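Local coordinates for protein acyl-CoA dehydrogenase (Slackia heliotrinireducens, PDB 4RM7) that belongs to the acyl-CoA dehydrogenase family, building a four-chain assembly from subunits with helical N- and C-terminal domains around a beta middle domain, at residues A[249-263]-A[351-365]. Residues are numbered along the deposited sequence; the frame is centred on the assembly and turned at random.
Sequences TCAAALGEAQAAMED and RVSSIWQDCRGYQFA
Helices 234-270 and 351-362 pack nearly antiparallel in the helical C-terminal domain of the acyl-CoA dehydrogenase fold. The segment axes approach to 9.5 Å and run at 152°. Glu256, Ile355 and Tyr362 act as knobs in holes of the facing helix. The Tyr362 ring lies among Thr249, Ala252 and Ala253, with Ala253 CB 3.5 Å from its CD2. Tyr362 OH donates to Glu256 OE1 at 2.7 Å, the carboxylate standing almost upright to the ring. The other oxygen, Glu256 OE2, lies 2.6 Å from Asp358 OD2. Asp358 OD1 is held by the backbone N of Gln207. Ile355 sits among Glu256, Ala257, Ala259 and Ala260, its CD1 4.0 Å from Ala259 CB. On its other side, helix 351-362 meets a second subunit, where Trp356 stacks on Trp356 of that subunit. At the far end, Arg351 CG lies between backbone N and carbonyl carbon (chi1 72°), and the extended chain beyond brings NE into a salt bridge with Asp263. Ala259 CB lies over one guanidinium face, toward its rim. A water links NH2 to Glu262 OE1; Glu262 OE2 salt-bridges Arg82. Arg351 NE lies 2.9 Å from Asp263 OD2, meeting its syn lone pair with an N-H...O angle of 163°.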
loop_
_atom_site.group_PDB
_atom_site.type_symbol
_atom_site.label_atom_id
_atom_site.label_comp_id
_atom_site.label_asym_id
_atom_site.label_seq_id
_atom_site.Cartn_x
_atom_site.Cartn_y
_atom_site.Cartn_z
ATOM N N THR A 249 12.463 4.916 -20.960
ATOM C CA THR A 249 11.221 4.240 -20.630
ATOM C C THR A 249 10.500 4.936 -19.483
ATOM O O THR A 249 9.273 5.083 -19.486
ATOM C CB THR A 249 11.484 2.779 -20.280
ATOM O OG1 THR A 249 11.803 2.086 -21.481
ATOM C CG2 THR A 249 10.266 2.141 -19.678
ATOM N N CYS A 250 11.268 5.413 -18.517
ATOM C CA CYS A 250 10.666 6.108 -17.394
ATOM C C CYS A 250 10.125 7.481 -17.810
ATOM O O CYS A 250 9.047 7.883 -17.368
ATOM C CB CYS A 250 11.664 6.211 -16.236
ATOM S SG CYS A 250 11.968 4.556 -15.498
ATOM N N ALA A 251 10.841 8.178 -18.688
ATOM C CA ALA A 251 10.335 9.427 -19.239
ATOM C C ALA A 251 9.010 9.204 -20.001
ATOM O O ALA A 251 8.091 10.025 -19.920
ATOM C CB ALA A 251 11.383 10.064 -20.147
ATOM N N ALA A 252 8.908 8.092 -20.727
ATOM C CA ALA A 252 7.667 7.762 -21.410
ATOM C C ALA A 252 6.562 7.481 -20.405
ATOM O O ALA A 252 5.423 7.905 -20.597
ATOM C CB ALA A 252 7.852 6.549 -22.362
ATOM N N ALA A 253 6.894 6.764 -19.334
ATOM C CA ALA A 253 5.894 6.423 -18.329
ATOM C C ALA A 253 5.348 7.696 -17.664
ATOM O O ALA A 253 4.139 7.847 -17.444
ATOM C CB ALA A 253 6.484 5.501 -17.313
ATOM N N LEU A 254 6.259 8.614 -17.370
ATOM C CA LEU A 254 5.921 9.872 -16.734
ATOM C C LEU A 254 4.987 10.691 -17.633
ATOM O O LEU A 254 3.966 11.232 -17.201
ATOM C CB LEU A 254 7.197 10.641 -16.438
ATOM C CG LEU A 254 7.074 12.100 -16.025
ATOM C CD1 LEU A 254 6.279 12.227 -14.720
ATOM C CD2 LEU A 254 8.471 12.720 -15.916
ATOM N N GLY A 255 5.357 10.775 -18.896
ATOM C CA GLY A 255 4.577 11.505 -19.861
ATOM C C GLY A 255 3.178 10.946 -19.974
ATOM O O GLY A 255 2.206 11.698 -19.925
ATOM N N GLU A 256 3.059 9.633 -20.140
ATOM C CA GLU A 256 1.740 9.047 -20.320
ATOM C C GLU A 256 0.914 9.236 -19.047
ATOM O O GLU A 256 -0.267 9.582 -19.112
ATOM C CB GLU A 256 1.838 7.571 -20.684
ATOM C CG GLU A 256 2.498 7.309 -22.012
ATOM C CD GLU A 256 2.176 5.920 -22.540
ATOM O OE1 GLU A 256 3.098 5.081 -22.652
ATOM O OE2 GLU A 256 0.997 5.667 -22.856
ATOM N N ALA A 257 1.545 8.997 -17.895
ATOM C CA ALA A 257 0.897 9.186 -16.609
ATOM C C ALA A 257 0.384 10.618 -16.488
ATOM O O ALA A 257 -0.722 10.877 -16.010
ATOM C CB ALA A 257 1.877 8.855 -15.452
ATOM N N GLN A 258 1.194 11.553 -16.953
ATOM C CA GLN A 258 0.819 12.949 -16.883
ATOM C C GLN A 258 -0.436 13.216 -17.734
ATOM O O GLN A 258 -1.263 14.064 -17.379
ATOM C CB GLN A 258 1.993 13.823 -17.333
ATOM C CG GLN A 258 1.705 15.297 -17.290
ATOM C CD GLN A 258 1.452 15.780 -15.882
ATOM O OE1 GLN A 258 2.361 15.805 -15.070
ATOM N NE2 GLN A 258 0.211 16.172 -15.587
ATOM N N ALA A 259 -0.575 12.486 -18.847
ATOM C CA ALA A 259 -1.713 12.655 -19.753
ATOM C C ALA A 259 -2.994 12.155 -19.092
ATOM O O ALA A 259 -4.051 12.781 -19.204
ATOM C CB ALA A 259 -1.471 11.924 -21.058
ATOM N N ALA A 260 -2.876 11.031 -18.392
ATOM C CA ALA A 260 -3.970 10.477 -17.614
ATOM C C ALA A 260 -4.430 11.434 -16.511
ATOM O O ALA A 260 -5.624 11.560 -16.236
ATOM C CB ALA A 260 -3.556 9.150 -17.005
HETATM N N MSE A 261 -3.474 12.096 -15.876
HETATM C CA MSE A 261 -3.800 13.038 -14.822
HETATM C C MSE A 261 -4.578 14.237 -15.387
HETATM O O MSE A 261 -5.606 14.629 -14.830
HETATM C CB MSE A 261 -2.535 13.507 -14.103
HETATM C CG MSE A 261 -2.785 14.647 -13.140
HETATM SE SE MSE A 261 -3.813 14.072 -11.583
HETATM C CE MSE A 261 -3.238 15.502 -10.406
ATOM N N GLU A 262 -4.099 14.802 -16.492
ATOM C CA GLU A 262 -4.846 15.858 -17.178
ATOM C C GLU A 262 -6.299 15.481 -17.489
ATOM O O GLU A 262 -7.209 16.296 -17.276
ATOM C CB GLU A 262 -4.145 16.259 -18.455
ATOM C CG GLU A 262 -2.808 16.892 -18.195
ATOM C CD GLU A 262 -1.982 17.041 -19.460
ATOM O OE1 GLU A 262 -2.499 16.698 -20.548
ATOM O OE2 GLU A 262 -0.819 17.504 -19.370
ATOM N N ASP A 263 -6.542 14.254 -17.953
ATOM C CA ASP A 263 -7.928 13.833 -18.232
ATOM C C ASP A 263 -8.757 13.760 -16.948
ATOM O O ASP A 263 -9.915 14.204 -16.922
ATOM C CB ASP A 263 -7.980 12.476 -18.958
ATOM C CG ASP A 263 -7.342 12.522 -20.340
ATOM O OD1 ASP A 263 -7.077 13.636 -20.831
ATOM O OD2 ASP A 263 -7.103 11.447 -20.935
ATOM N N ARG A 351 -8.573 7.067 -23.681
ATOM C CA ARG A 351 -7.139 6.876 -23.734
ATOM C C ARG A 351 -6.576 6.514 -22.368
ATOM O O ARG A 351 -5.534 5.880 -22.298
ATOM C CB ARG A 351 -6.435 8.110 -24.303
ATOM C CG ARG A 351 -6.386 9.318 -23.421
ATOM C CD ARG A 351 -5.655 10.442 -24.153
ATOM N NE ARG A 351 -5.346 11.549 -23.254
ATOM C CZ ARG A 351 -4.519 12.545 -23.551
ATOM N NH1 ARG A 351 -3.881 12.574 -24.719
ATOM N NH2 ARG A 351 -4.322 13.510 -22.670
ATOM N N VAL A 352 -7.277 6.860 -21.291
ATOM C CA VAL A 352 -6.787 6.523 -19.951
ATOM C C VAL A 352 -6.620 5.000 -19.758
ATOM O O VAL A 352 -5.661 4.544 -19.140
ATOM C CB VAL A 352 -7.703 7.114 -18.846
ATOM C CG1 VAL A 352 -7.299 6.592 -17.522
ATOM C CG2 VAL A 352 -7.531 8.609 -18.778
ATOM N N SER A 353 -7.521 4.212 -20.321
ATOM C CA SER A 353 -7.402 2.758 -20.249
ATOM C C SER A 353 -6.240 2.199 -21.098
ATOM O O SER A 353 -5.671 1.169 -20.749
ATOM C CB SER A 353 -8.726 2.099 -20.665
ATOM O OG SER A 353 -9.134 2.502 -21.965
ATOM N N SER A 354 -5.891 2.857 -22.204
ATOM C CA SER A 354 -4.689 2.483 -22.951
ATOM C C SER A 354 -3.460 2.859 -22.156
ATOM O O SER A 354 -2.502 2.093 -22.072
ATOM C CB SER A 354 -4.614 3.169 -24.305
ATOM O OG SER A 354 -5.884 3.239 -24.900
ATOM N N ILE A 355 -3.479 4.059 -21.583
ATOM C CA ILE A 355 -2.356 4.529 -20.801
ATOM C C ILE A 355 -2.059 3.558 -19.664
ATOM O O ILE A 355 -0.918 3.194 -19.414
ATOM C CB ILE A 355 -2.639 5.914 -20.249
ATOM C CG1 ILE A 355 -2.622 6.929 -21.395
ATOM C CG2 ILE A 355 -1.640 6.272 -19.107
ATOM C CD1 ILE A 355 -3.120 8.320 -20.974
ATOM N N TRP A 356 -3.109 3.125 -18.990
ATOM C CA TRP A 356 -2.988 2.202 -17.876
ATOM C C TRP A 356 -2.313 0.916 -18.326
ATOM O O TRP A 356 -1.425 0.396 -17.668
ATOM C CB TRP A 356 -4.378 1.928 -17.306
ATOM C CG TRP A 356 -4.451 0.913 -16.258
ATOM C CD1 TRP A 356 -3.910 0.990 -14.995
ATOM C CD2 TRP A 356 -5.169 -0.330 -16.316
ATOM N NE1 TRP A 356 -4.235 -0.147 -14.281
ATOM C CE2 TRP A 356 -5.010 -0.967 -15.062
ATOM C CE3 TRP A 356 -5.921 -0.970 -17.307
ATOM C CZ2 TRP A 356 -5.580 -2.210 -14.775
ATOM C CZ3 TRP A 356 -6.474 -2.216 -17.028
ATOM C CH2 TRP A 356 -6.296 -2.824 -15.774
ATOM N N GLN A 357 -2.750 0.407 -19.462
ATOM C CA GLN A 357 -2.144 -0.778 -20.043
ATOM C C GLN A 357 -0.694 -0.554 -20.460
ATOM O O GLN A 357 0.148 -1.397 -20.197
ATOM C CB GLN A 357 -2.972 -1.241 -21.233
ATOM C CG GLN A 357 -4.343 -1.761 -20.828
ATOM C CD GLN A 357 -5.230 -2.068 -22.022
ATOM O OE1 GLN A 357 -5.114 -1.466 -23.093
ATOM N NE2 GLN A 357 -6.124 -3.002 -21.838
ATOM N N ASP A 358 -0.413 0.568 -21.118
ATOM C CA ASP A 358 0.960 0.939 -21.465
ATOM C C ASP A 358 1.839 0.936 -20.225
ATOM O O ASP A 358 2.914 0.310 -20.189
ATOM C CB ASP A 358 1.035 2.328 -22.115
ATOM C CG ASP A 358 0.392 2.380 -23.488
ATOM O OD1 ASP A 358 0.228 1.322 -24.137
ATOM O OD2 ASP A 358 0.056 3.497 -23.928
ATOM N N CYS A 359 1.396 1.649 -19.197
ATOM C CA CYS A 359 2.254 1.816 -18.026
ATOM C C CYS A 359 2.534 0.484 -17.328
ATOM O O CYS A 359 3.639 0.251 -16.860
ATOM C CB CYS A 359 1.641 2.817 -17.075
ATOM S SG CYS A 359 1.706 4.519 -17.742
ATOM N N ARG A 360 1.552 -0.412 -17.314
ATOM C CA ARG A 360 1.757 -1.740 -16.746
ATOM C C ARG A 360 2.886 -2.450 -17.462
ATOM O O ARG A 360 3.638 -3.183 -16.842
ATOM C CB ARG A 360 0.486 -2.587 -16.835
ATOM C CG ARG A 360 0.615 -3.960 -16.182
ATOM C CD ARG A 360 0.685 -3.823 -14.669
ATOM N NE ARG A 360 1.040 -5.063 -13.955
ATOM C CZ ARG A 360 2.238 -5.646 -13.996
ATOM N NH1 ARG A 360 3.208 -5.133 -14.750
ATOM N NH2 ARG A 360 2.459 -6.760 -13.306
ATOM N N GLY A 361 2.997 -2.219 -18.767
ATOM C CA GLY A 361 4.044 -2.813 -19.587
ATOM C C GLY A 361 5.440 -2.286 -19.268
ATOM O O GLY A 361 6.432 -3.003 -19.332
ATOM N N TYR A 362 5.521 -1.023 -18.897
ATOM C CA TYR A 362 6.781 -0.461 -18.463
ATOM C C TYR A 362 7.385 -1.184 -17.241
ATOM O O TYR A 362 8.581 -1.123 -17.008
ATOM C CB TYR A 362 6.582 1.023 -18.178
ATOM C CG TYR A 362 6.305 1.833 -19.428
ATOM C CD1 TYR A 362 6.870 1.479 -20.653
ATOM C CD2 TYR A 362 5.471 2.940 -19.391
ATOM C CE1 TYR A 362 6.623 2.219 -21.794
ATOM C CE2 TYR A 362 5.224 3.689 -20.527
ATOM C CZ TYR A 362 5.803 3.330 -21.721
ATOM O OH TYR A 362 5.551 4.078 -22.844
ATOM N N GLN A 363 6.569 -1.895 -16.477
ATOM C CA GLN A 363 7.094 -2.650 -15.348
ATOM C C GLN A 363 7.896 -3.874 -15.783
ATOM O O GLN A 363 8.589 -4.455 -14.955
ATOM C CB GLN A 363 5.970 -3.071 -14.422
ATOM C CG GLN A 363 5.335 -1.907 -13.676
ATOM C CD GLN A 363 4.312 -2.376 -12.648
ATOM O OE1 GLN A 363 3.140 -2.018 -12.716
ATOM N NE2 GLN A 363 4.757 -3.183 -11.692
ATOM N N PHE A 364 7.796 -4.256 -17.064
ATOM C CA PHE A 364 8.612 -5.343 -17.655
ATOM C C PHE A 364 9.750 -4.863 -18.539
ATOM O O PHE A 364 10.751 -5.555 -18.708
ATOM C CB PHE A 364 7.772 -6.284 -18.514
ATOM C CG PHE A 364 6.679 -6.944 -17.776
ATOM C CD1 PHE A 364 6.952 -7.972 -16.902
ATOM C CD2 PHE A 364 5.372 -6.547 -17.954
ATOM C CE1 PHE A 364 5.935 -8.593 -16.222
ATOM C CE2 PHE A 364 4.359 -7.165 -17.274
ATOM C CZ PHE A 364 4.636 -8.184 -16.410
ATOM N N ALA A 365 9.575 -3.697 -19.134
ATOM C CA ALA A 365 10.532 -3.203 -20.112
ATOM C C ALA A 365 11.814 -2.784 -19.430
ATOM O O ALA A 365 11.779 -2.157 -18.372
ATOM C CB ALA A 365 9.947 -2.025 -20.888
HETATM O O HOH W 1 -2.544 15.297 -23.063
#